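Long-range contacts in glyoxylate-induced Protein (Pseudomonas aeruginosa, PDB 1SQ4), which is of unproven function but folds as a double beta-barrel cupin and may act as a ureidoglycine aminohydrolase: residues Y6-G11 with V96-L101; W49-M54 with A76-S81; Y71-A76 with T136-I141. One frame throughout, in Å; residues are numbered along the deposited sequence.

Interaction 1: Y6-G11 with V96-L101; sequences YYAPHG and VVEGEL
A classic beta bulge at the end of strand 90-98 meets the extended N-terminal segment here: Val97 packs against Tyr6 and Ala8, and Glu98 reaches His10. The bulge is identified by Val97 and Glu98 both facing Arg137 of the neighbouring strand 136-144, with backbone hydrogen bonds linking each to that one residue. Segment 6-11 has no regular secondary structure; Tyr7 is hydrogen-bonded through its backbone to Leu219 of strand 212-220, so the segment runs between the two cupin barrels.

The apolar half is small. CB of Tyr6 lies 3.8 Å from CB of Val97, while the phenol extends past it to a hydrogen bond between its OH and Glu161. Two residues on, the methyl CB of Ala8 meets the CG2 branch of Val97 at 3.6 Å. This same methyl borders the carboxylate of Glu98, 3.9 Å from OE2.

The polar half depends on reach. Glu98 has its CG anti to the backbone N (chi1 -165°) and an extended chain beyond, which carries the carboxylate along Ala8 to the imidazole of His10. OE1 of Glu98 accepts from NE2 of His10 at 3.0 Å through its syn lone pair, lying 23° out of the ring plane. A weak second bond runs from the same NE2 to OE2 of Glu98 at 3.4 Å. Ring and carboxylate planes stand 77° apart, so the histidine meets the acid at a steep angle, not as a coplanar pair.

OE1 of Glu98 also forms a salt bridge with NH1 of Arg137. Two donors on one oxygen, one of them a guanidinium, would probably favour the ionised carboxylate, and His10 adds a surface-side bond to an ion pair already anchored in the barrel.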
loop_
_atom_site.group_PDB
_atom_site.type_symbol
_atom_site.label_atom_id
_atom_site.label_comp_id
_atom_site.label_asym_id
_atom_site.label_seq_id
_atom_site.Cartn_x
_atom_site.Cartn_y
_atom_site.Cartn_z
ATOM N N TYR A 6 26.366 18.031 22.907
ATOM C CA TYR A 6 25.182 18.352 22.135
ATOM C C TYR A 6 25.553 18.471 20.666
ATOM O O TYR A 6 26.564 19.070 20.315
ATOM C CB TYR A 6 24.579 19.660 22.627
ATOM C CG TYR A 6 24.445 19.760 24.128
ATOM C CD1 TYR A 6 23.378 19.168 24.810
ATOM C CD2 TYR A 6 25.371 20.486 24.861
ATOM C CE1 TYR A 6 23.245 19.313 26.203
ATOM C CE2 TYR A 6 25.252 20.635 26.231
ATOM C CZ TYR A 6 24.197 20.058 26.897
ATOM O OH TYR A 6 24.110 20.276 28.250
ATOM N N TYR A 7 24.742 17.882 19.805
ATOM C CA TYR A 7 25.012 17.948 18.384
ATOM C C TYR A 7 24.633 19.321 17.852
ATOM O O TYR A 7 23.670 19.939 18.321
ATOM C CB TYR A 7 24.231 16.867 17.635
ATOM C CG TYR A 7 24.282 17.022 16.135
ATOM C CD1 TYR A 7 23.406 17.880 15.469
ATOM C CD2 TYR A 7 25.210 16.311 15.370
ATOM C CE1 TYR A 7 23.450 18.017 14.075
ATOM C CE2 TYR A 7 25.260 16.449 13.974
ATOM C CZ TYR A 7 24.378 17.296 13.336
ATOM O OH TYR A 7 24.399 17.406 11.961
ATOM N N ALA A 8 25.404 19.789 16.872
ATOM C CA ALA A 8 25.168 21.085 16.247
ATOM C C ALA A 8 25.545 21.037 14.770
ATOM O O ALA A 8 26.657 20.656 14.416
ATOM C CB ALA A 8 25.968 22.167 16.956
ATOM N N PRO A 9 24.614 21.433 13.889
ATOM C CA PRO A 9 24.833 21.439 12.445
ATOM C C PRO A 9 26.011 22.320 12.116
ATOM O O PRO A 9 26.315 23.265 12.845
ATOM C CB PRO A 9 23.547 22.041 11.896
ATOM C CG PRO A 9 22.549 21.763 12.947
ATOM C CD PRO A 9 23.307 22.029 14.205
ATOM N N HIS A 10 26.662 22.009 11.006
ATOM C CA HIS A 10 27.803 22.781 10.548
ATOM C C HIS A 10 27.633 23.111 9.073
ATOM O O HIS A 10 28.374 23.919 8.517
ATOM C CB HIS A 10 29.105 22.008 10.791
ATOM C CG HIS A 10 29.612 22.111 12.203
ATOM N ND1 HIS A 10 30.910 21.802 12.550
ATOM C CD2 HIS A 10 29.001 22.506 13.343
ATOM C CE1 HIS A 10 31.076 22.005 13.845
ATOM N NE2 HIS A 10 29.935 22.432 14.352
ATOM N N GLY A 11 26.637 22.490 8.451
ATOM C CA GLY A 11 26.372 22.740 7.048
ATOM C C GLY A 11 27.233 21.931 6.092
ATOM O O GLY A 11 27.199 20.701 6.105
ATOM N N VAL A 96 21.580 26.973 23.840
ATOM C CA VAL A 96 22.857 26.883 23.152
ATOM C C VAL A 96 23.445 25.478 23.169
ATOM O O VAL A 96 23.496 24.824 24.208
ATOM C CB VAL A 96 23.857 27.884 23.745
ATOM C CG1 VAL A 96 23.914 27.700 25.230
ATOM C CG2 VAL A 96 25.232 27.688 23.121
ATOM N N VAL A 97 23.885 25.025 21.998
ATOM C CA VAL A 97 24.465 23.697 21.867
ATOM C C VAL A 97 25.960 23.718 21.569
ATOM O O VAL A 97 26.647 22.715 21.749
ATOM C CB VAL A 97 23.757 22.877 20.769
ATOM C CG1 VAL A 97 22.331 22.598 21.177
ATOM C CG2 VAL A 97 23.798 23.622 19.452
ATOM N N GLU A 98 26.475 24.850 21.113
ATOM C CA GLU A 98 27.895 24.931 20.822
ATOM C C GLU A 98 28.322 26.369 20.852
ATOM O O GLU A 98 27.643 27.237 20.303
ATOM C CB GLU A 98 28.189 24.346 19.454
ATOM C CG GLU A 98 29.639 24.060 19.189
ATOM C CD GLU A 98 29.817 23.425 17.837
ATOM O OE1 GLU A 98 29.948 24.172 16.848
ATOM O OE2 GLU A 98 29.786 22.176 17.754
ATOM N N GLY A 99 29.454 26.615 21.504
ATOM C CA GLY A 99 29.971 27.966 21.616
ATOM C C GLY A 99 29.403 28.710 22.812
ATOM O O GLY A 99 28.762 28.121 23.684
ATOM N N GLU A 100 29.650 30.014 22.855
ATOM C CA GLU A 100 29.158 30.843 23.944
ATOM C C GLU A 100 28.333 32.000 23.392
ATOM O O GLU A 100 28.789 32.741 22.524
ATOM C CB GLU A 100 30.324 31.393 24.757
ATOM C CG GLU A 100 29.923 32.307 25.905
ATOM C CD GLU A 100 31.085 33.176 26.375
ATOM O OE1 GLU A 100 32.222 32.646 26.457
ATOM O OE2 GLU A 100 30.858 34.378 26.667
ATOM N N LEU A 101 27.112 32.138 23.896
ATOM C CA LEU A 101 26.224 33.200 23.457
ATOM C C LEU A 101 26.092 34.224 24.568
ATOM O O LEU A 101 26.115 33.885 25.751
ATOM C CB LEU A 101 24.843 32.628 23.105
ATOM C CG LEU A 101 23.799 33.519 22.413
ATOM C CD1 LEU A 101 24.368 34.059 21.119
ATOM C CD2 LEU A 101 22.542 32.715 22.118
#

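Interaction 2: W49-M54 with A76-S81; sequences WDNMRM and APNGGS
Trp49, Asp50 and Asn51 meet a type II beta turn, Ala76 to Gly79, at a corner of the N-terminal cupin barrel, where both segments turn between its two sheets. The evidence is in the hydrogen bonding. On one side of the corner, N of Ala76 donates to O of Asn51 at 3.1 Å and nearly straight, 173° at the hydrogen, next to where strands 52-57 and 69-76 pair. On the other, Asp50 and Gly80 form an antiparallel hydrogen-bonded pair: N of Asp50 to O of Gly80, and N of Gly80 to O of Asp50, both 2.9 Å. The turn itself is closed by N of Gly79 bonding to O of Ala76.

Gly80 has a phi of 138°, a conformation open chiefly to glycine. CA of Gly79 lies by CB of Asn51, 3.8 Å away.

Around this backbone core, the indole of Trp49 is touched on both faces. CB of Ser81 sits over one face, 3.7 Å from the centroid of the five-membered ring and 18° off its normal, a CH-pi contact; CE of selenomethionine Met52 lies near the rim of the opposite face. The hydroxyl of Ser81 is engaged by O of Phe48 and N of Lys83. At the solvent end, CB of Asn51 also packs against CB of Ala76, and a water accepts from ND2 of Asn51 at 3.3 Å and from ND2 of Asn78 at 3.0 Å.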
loop_
_atom_site.group_PDB
_atom_site.type_symbol
_atom_site.label_atom_id
_atom_site.label_comp_id
_atom_site.label_asym_id
_atom_site.label_seq_id
_atom_site.Cartn_x
_atom_site.Cartn_y
_atom_site.Cartn_z
ATOM N N TRP A 49 19.974 41.017 11.441
ATOM C CA TRP A 49 20.909 40.065 12.031
ATOM C C TRP A 49 22.253 40.103 11.320
ATOM O O TRP A 49 22.324 39.963 10.099
ATOM C CB TRP A 49 20.343 38.638 12.010
ATOM C CG TRP A 49 19.273 38.365 13.048
ATOM C CD1 TRP A 49 17.954 38.714 12.980
ATOM C CD2 TRP A 49 19.443 37.681 14.296
ATOM N NE1 TRP A 49 17.291 38.285 14.111
ATOM C CE2 TRP A 49 18.183 37.649 14.934
ATOM C CE3 TRP A 49 20.538 37.091 14.937
ATOM C CZ2 TRP A 49 17.984 37.049 16.185
ATOM C CZ3 TRP A 49 20.343 36.491 16.188
ATOM C CH2 TRP A 49 19.070 36.478 16.796
ATOM N N ASP A 50 23.317 40.303 12.095
ATOM C CA ASP A 50 24.668 40.352 11.550
ATOM C C ASP A 50 25.346 39.005 11.695
ATOM O O ASP A 50 25.280 38.374 12.753
ATOM C CB ASP A 50 25.511 41.397 12.283
ATOM C CG ASP A 50 24.733 42.652 12.594
ATOM O OD1 ASP A 50 24.271 43.311 11.633
ATOM O OD2 ASP A 50 24.583 42.973 13.797
ATOM N N ASN A 51 26.005 38.586 10.621
ATOM C CA ASN A 51 26.734 37.327 10.567
ATOM C C ASN A 51 25.934 36.153 11.089
ATOM O O ASN A 51 26.409 35.383 11.917
ATOM C CB ASN A 51 28.048 37.460 11.339
ATOM C CG ASN A 51 28.898 38.599 10.821
ATOM O OD1 ASN A 51 29.035 38.775 9.607
ATOM N ND2 ASN A 51 29.476 39.380 11.730
HETATM N N MSE A 52 24.725 36.002 10.574
HETATM C CA MSE A 52 23.857 34.929 11.016
HETATM C C MSE A 52 23.306 34.049 9.899
HETATM O O MSE A 52 22.943 34.530 8.826
HETATM C CB MSE A 52 22.699 35.533 11.801
HETATM C CG MSE A 52 21.727 34.521 12.409
HETATM SE SE MSE A 52 20.337 33.833 11.267
HETATM C CE MSE A 52 18.829 34.881 11.935
ATOM N N ARG A 53 23.244 32.752 10.167
ATOM C CA ARG A 53 22.693 31.784 9.229
ATOM C C ARG A 53 21.934 30.797 10.133
ATOM O O ARG A 53 22.390 30.495 11.236
ATOM C CB ARG A 53 23.821 31.087 8.456
ATOM C CG ARG A 53 24.753 30.239 9.334
ATOM C CD ARG A 53 26.101 29.893 8.674
ATOM N NE ARG A 53 25.966 29.195 7.390
ATOM C CZ ARG A 53 26.429 27.970 7.128
ATOM N NH1 ARG A 53 27.075 27.257 8.054
ATOM N NH2 ARG A 53 26.247 27.462 5.918
HETATM N N MSE A 54 20.775 30.321 9.690
HETATM C CA MSE A 54 19.994 29.392 10.499
HETATM C C MSE A 54 19.274 28.341 9.670
HETATM O O MSE A 54 18.961 28.543 8.497
HETATM C CB MSE A 54 18.953 30.147 11.336
HETATM C CG MSE A 54 17.886 30.856 10.515
HETATM SE SE MSE A 54 16.610 31.908 11.549
HETATM C CE MSE A 54 14.957 31.439 10.633
ATOM N N ALA A 76 28.473 33.869 13.641
ATOM C CA ALA A 76 29.898 33.934 13.433
ATOM C C ALA A 76 30.378 34.950 14.446
ATOM O O ALA A 76 29.579 35.668 15.054
ATOM C CB ALA A 76 30.203 34.413 12.036
ATOM N N PRO A 77 31.694 35.025 14.648
ATOM C CA PRO A 77 32.168 36.000 15.619
ATOM C C PRO A 77 31.578 37.372 15.341
ATOM O O PRO A 77 31.474 37.793 14.187
ATOM C CB PRO A 77 33.673 35.949 15.432
ATOM C CG PRO A 77 33.901 34.501 15.130
ATOM C CD PRO A 77 32.801 34.203 14.132
ATOM N N ASN A 78 31.165 38.042 16.416
ATOM C CA ASN A 78 30.598 39.384 16.356
ATOM C C ASN A 78 29.181 39.373 15.787
ATOM O O ASN A 78 28.597 40.424 15.551
ATOM C CB ASN A 78 31.516 40.286 15.521
ATOM C CG ASN A 78 31.234 41.756 15.726
ATOM O OD1 ASN A 78 31.362 42.269 16.839
ATOM N ND2 ASN A 78 30.845 42.446 14.655
ATOM N N GLY A 79 28.627 38.179 15.587
ATOM C CA GLY A 79 27.281 38.069 15.056
ATOM C C GLY A 79 26.193 38.231 16.103
ATOM O O GLY A 79 26.459 38.176 17.305
ATOM N N GLY A 80 24.957 38.425 15.640
ATOM C CA GLY A 80 23.834 38.598 16.551
ATOM C C GLY A 80 22.874 39.692 16.106
ATOM O O GLY A 80 22.773 39.976 14.915
ATOM N N SER A 81 22.182 40.318 17.058
ATOM C CA SER A 81 21.209 41.368 16.746
ATOM C C SER A 81 20.692 42.204 17.935
ATOM O O SER A 81 20.593 41.710 19.060
ATOM C CB SER A 81 20.002 40.744 16.053
ATOM O OG SER A 81 18.929 41.666 15.989
HETATM O O HOH W 1 31.395 42.055 11.778
#

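Interaction 3: Y71-A76 with T136-I141; sequences YIVELA and TRFHWI
Val73 and Phe138 form the apolar centre, lying side by side on the face they share with Leu75 and Trp140. CB of Val73 sits over one face of the phenyl ring, 4.0 Å from its centroid, while CD1 of Leu75 comes to the ring edge, 3.8 Å from CE1 of Phe138. Phe138 takes a chi1 of 63°, with CG between its backbone N and carbonyl carbon, which holds the ring beside Val73.

Further along this face, Tyr71 points an edge at the face of Trp140 in an offset edge-to-face pair, centroids 5.3 Å apart and planes at 88°. The phenol OH is hydrogen-bonded to His269 of the second subunit, so the pair lies at the subunit interface.

These residues belong to strands 69-76 and 136-144, neighbours in the antiparallel sheet of the cupin barrel. Three hydrogen-bonded pairs, Tyr71-Trp140, Val73-Phe138 and Leu75-Thr136, supply six backbone bonds, among them N of Trp140 to O of Tyr71 at 2.8 Å.

The other face, with Ile72, Glu74, Arg137 and His139, becomes polar toward Glu74 and Arg137. CG1 of Ile72 lies over the imidazole of His139, 3.8 Å from the centroid, and ND1 of that ring bonds to Gln70. Beyond it, OE1 of Glu74 and NH2 of Arg137 form a long salt bridge of 3.4 Å, with carboxylate and guanidinium planes 47° apart; OE2 of Glu74 pairs with Arg53 and NH1 of Arg137 with Glu98.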
loop_
_atom_site.group_PDB
_atom_site.type_symbol
_atom_site.label_atom_id
_atom_site.label_comp_id
_atom_site.label_asym_id
_atom_site.label_seq_id
_atom_site.Cartn_x
_atom_site.Cartn_y
_atom_site.Cartn_z
ATOM N N TYR A 71 14.359 27.242 15.155
ATOM C CA TYR A 71 15.463 27.588 14.269
ATOM C C TYR A 71 16.761 27.131 14.925
ATOM O O TYR A 71 16.839 27.014 16.147
ATOM C CB TYR A 71 15.571 29.098 14.047
ATOM C CG TYR A 71 14.304 29.854 13.755
ATOM C CD1 TYR A 71 13.292 29.305 12.974
ATOM C CD2 TYR A 71 14.168 31.175 14.172
ATOM C CE1 TYR A 71 12.181 30.058 12.607
ATOM C CE2 TYR A 71 13.063 31.933 13.808
ATOM C CZ TYR A 71 12.076 31.366 13.020
ATOM O OH TYR A 71 11.004 32.118 12.610
ATOM N N ILE A 72 17.776 26.865 14.115
ATOM C CA ILE A 72 19.069 26.480 14.654
ATOM C C ILE A 72 20.008 27.527 14.077
ATOM O O ILE A 72 20.443 27.446 12.921
ATOM C CB ILE A 72 19.482 25.036 14.248
ATOM C CG1 ILE A 72 18.528 24.020 14.884
ATOM C CG2 ILE A 72 20.872 24.724 14.766
ATOM C CD1 ILE A 72 18.856 22.558 14.579
ATOM N N VAL A 73 20.284 28.532 14.904
ATOM C CA VAL A 73 21.106 29.667 14.519
ATOM C C VAL A 73 22.601 29.555 14.733
ATOM O O VAL A 73 23.064 29.149 15.784
ATOM C CB VAL A 73 20.607 30.925 15.225
ATOM C CG1 VAL A 73 21.442 32.118 14.815
ATOM C CG2 VAL A 73 19.150 31.145 14.879
ATOM N N GLU A 74 23.348 29.942 13.716
ATOM C CA GLU A 74 24.790 29.910 13.771
ATOM C C GLU A 74 25.289 31.343 13.660
ATOM O O GLU A 74 25.082 32.020 12.639
ATOM C CB GLU A 74 25.333 29.064 12.612
ATOM C CG GLU A 74 26.843 29.133 12.401
ATOM C CD GLU A 74 27.313 28.395 11.147
ATOM O OE1 GLU A 74 28.424 28.679 10.669
ATOM O OE2 GLU A 74 26.587 27.523 10.635
ATOM N N LEU A 75 25.918 31.822 14.723
ATOM C CA LEU A 75 26.460 33.172 14.712
ATOM C C LEU A 75 27.956 33.108 14.586
ATOM O O LEU A 75 28.627 32.386 15.322
ATOM C CB LEU A 75 26.124 33.915 15.994
ATOM C CG LEU A 75 24.643 34.106 16.234
ATOM C CD1 LEU A 75 24.453 34.786 17.576
ATOM C CD2 LEU A 75 24.041 34.914 15.101
ATOM N N ALA A 76 28.473 33.869 13.641
ATOM C CA ALA A 76 29.898 33.934 13.433
ATOM C C ALA A 76 30.378 34.950 14.446
ATOM O O ALA A 76 29.579 35.668 15.054
ATOM C CB ALA A 76 30.203 34.413 12.036
ATOM N N THR A 136 29.062 30.234 17.303
ATOM C CA THR A 136 28.168 29.776 18.350
ATOM C C THR A 136 26.905 29.233 17.694
ATOM O O THR A 136 26.489 29.706 16.641
ATOM C CB THR A 136 27.828 30.924 19.313
ATOM O OG1 THR A 136 29.045 31.463 19.830
ATOM C CG2 THR A 136 26.982 30.425 20.468
ATOM N N ARG A 137 26.293 28.235 18.310
ATOM C CA ARG A 137 25.098 27.663 17.733
ATOM C C ARG A 137 24.056 27.383 18.791
ATOM O O ARG A 137 24.343 26.765 19.819
ATOM C CB ARG A 137 25.464 26.386 16.975
ATOM C CG ARG A 137 26.564 26.600 15.927
ATOM C CD ARG A 137 26.824 25.337 15.139
ATOM N NE ARG A 137 27.557 25.618 13.915
ATOM C CZ ARG A 137 28.854 25.885 13.868
ATOM N NH1 ARG A 137 29.572 25.895 14.981
ATOM N NH2 ARG A 137 29.426 26.176 12.709
ATOM N N PHE A 138 22.842 27.853 18.543
ATOM C CA PHE A 138 21.756 27.643 19.489
ATOM C C PHE A 138 20.419 27.389 18.818
ATOM O O PHE A 138 20.243 27.670 17.637
ATOM C CB PHE A 138 21.608 28.848 20.425
ATOM C CG PHE A 138 21.237 30.133 19.722
ATOM C CD1 PHE A 138 22.196 30.865 19.034
ATOM C CD2 PHE A 138 19.945 30.648 19.819
ATOM C CE1 PHE A 138 21.875 32.076 18.450
ATOM C CE2 PHE A 138 19.615 31.858 19.235
ATOM C CZ PHE A 138 20.579 32.576 18.560
ATOM N N HIS A 139 19.482 26.865 19.601
ATOM C CA HIS A 139 18.138 26.578 19.131
ATOM C C HIS A 139 17.232 27.706 19.579
ATOM O O HIS A 139 17.356 28.196 20.695
ATOM C CB HIS A 139 17.619 25.255 19.709
ATOM C CG HIS A 139 18.187 24.037 19.054
ATOM N ND1 HIS A 139 17.401 23.078 18.456
ATOM C CD2 HIS A 139 19.468 23.611 18.914
ATOM C CE1 HIS A 139 18.168 22.115 17.978
ATOM N NE2 HIS A 139 19.427 22.416 18.244
ATOM N N TRP A 140 16.317 28.114 18.709
ATOM C CA TRP A 140 15.395 29.188 19.030
ATOM C C TRP A 140 13.972 28.699 18.759
ATOM O O TRP A 140 13.546 28.555 17.615
ATOM C CB TRP A 140 15.744 30.413 18.180
ATOM C CG TRP A 140 14.938 31.670 18.440
ATOM C CD1 TRP A 140 14.014 31.871 19.420
ATOM C CD2 TRP A 140 14.942 32.866 17.645
ATOM N NE1 TRP A 140 13.430 33.116 19.279
ATOM C CE2 TRP A 140 13.984 33.745 18.191
ATOM C CE3 TRP A 140 15.662 33.281 16.509
ATOM C CZ2 TRP A 140 13.722 35.005 17.655
ATOM C CZ3 TRP A 140 15.398 34.542 15.974
ATOM C CH2 TRP A 140 14.435 35.381 16.549
ATOM N N ILE A 141 13.238 28.436 19.829
ATOM C CA ILE A 141 11.882 27.953 19.712
ATOM C C ILE A 141 10.880 29.082 19.969
ATOM O O ILE A 141 10.903 29.714 21.027
ATOM C CB ILE A 141 11.680 26.804 20.696
ATOM C CG1 ILE A 141 12.716 25.722 20.415
ATOM C CG2 ILE A 141 10.296 26.242 20.560
ATOM C CD1 ILE A 141 12.822 24.662 21.476
#

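Overall arrangement
All three contacts gather round strands 69-76 and 136-144 of the N-terminal barrel. Interaction 3 is central, its centre about 7 Å from that of interaction 1 and about 9 Å from that of interaction 2, these two having centres about 14 Å apart. Charge links them: NH1 of Arg137 is 2.6 Å from OE1 of Glu98, and OE2 of Glu74 is 2.6 Å from NH1 of Arg53, so acids and arginines alternate from the interaction 1 bulge to strand 52-57. Interactions 2 and 3 share Ala76, where strand 69-76 ends, and CG of Met52 packs on CG1 of Val73. Interaction 1 also faces the C-terminal cupin through Tyr7, as does His139 of interaction 3 through Tyr217.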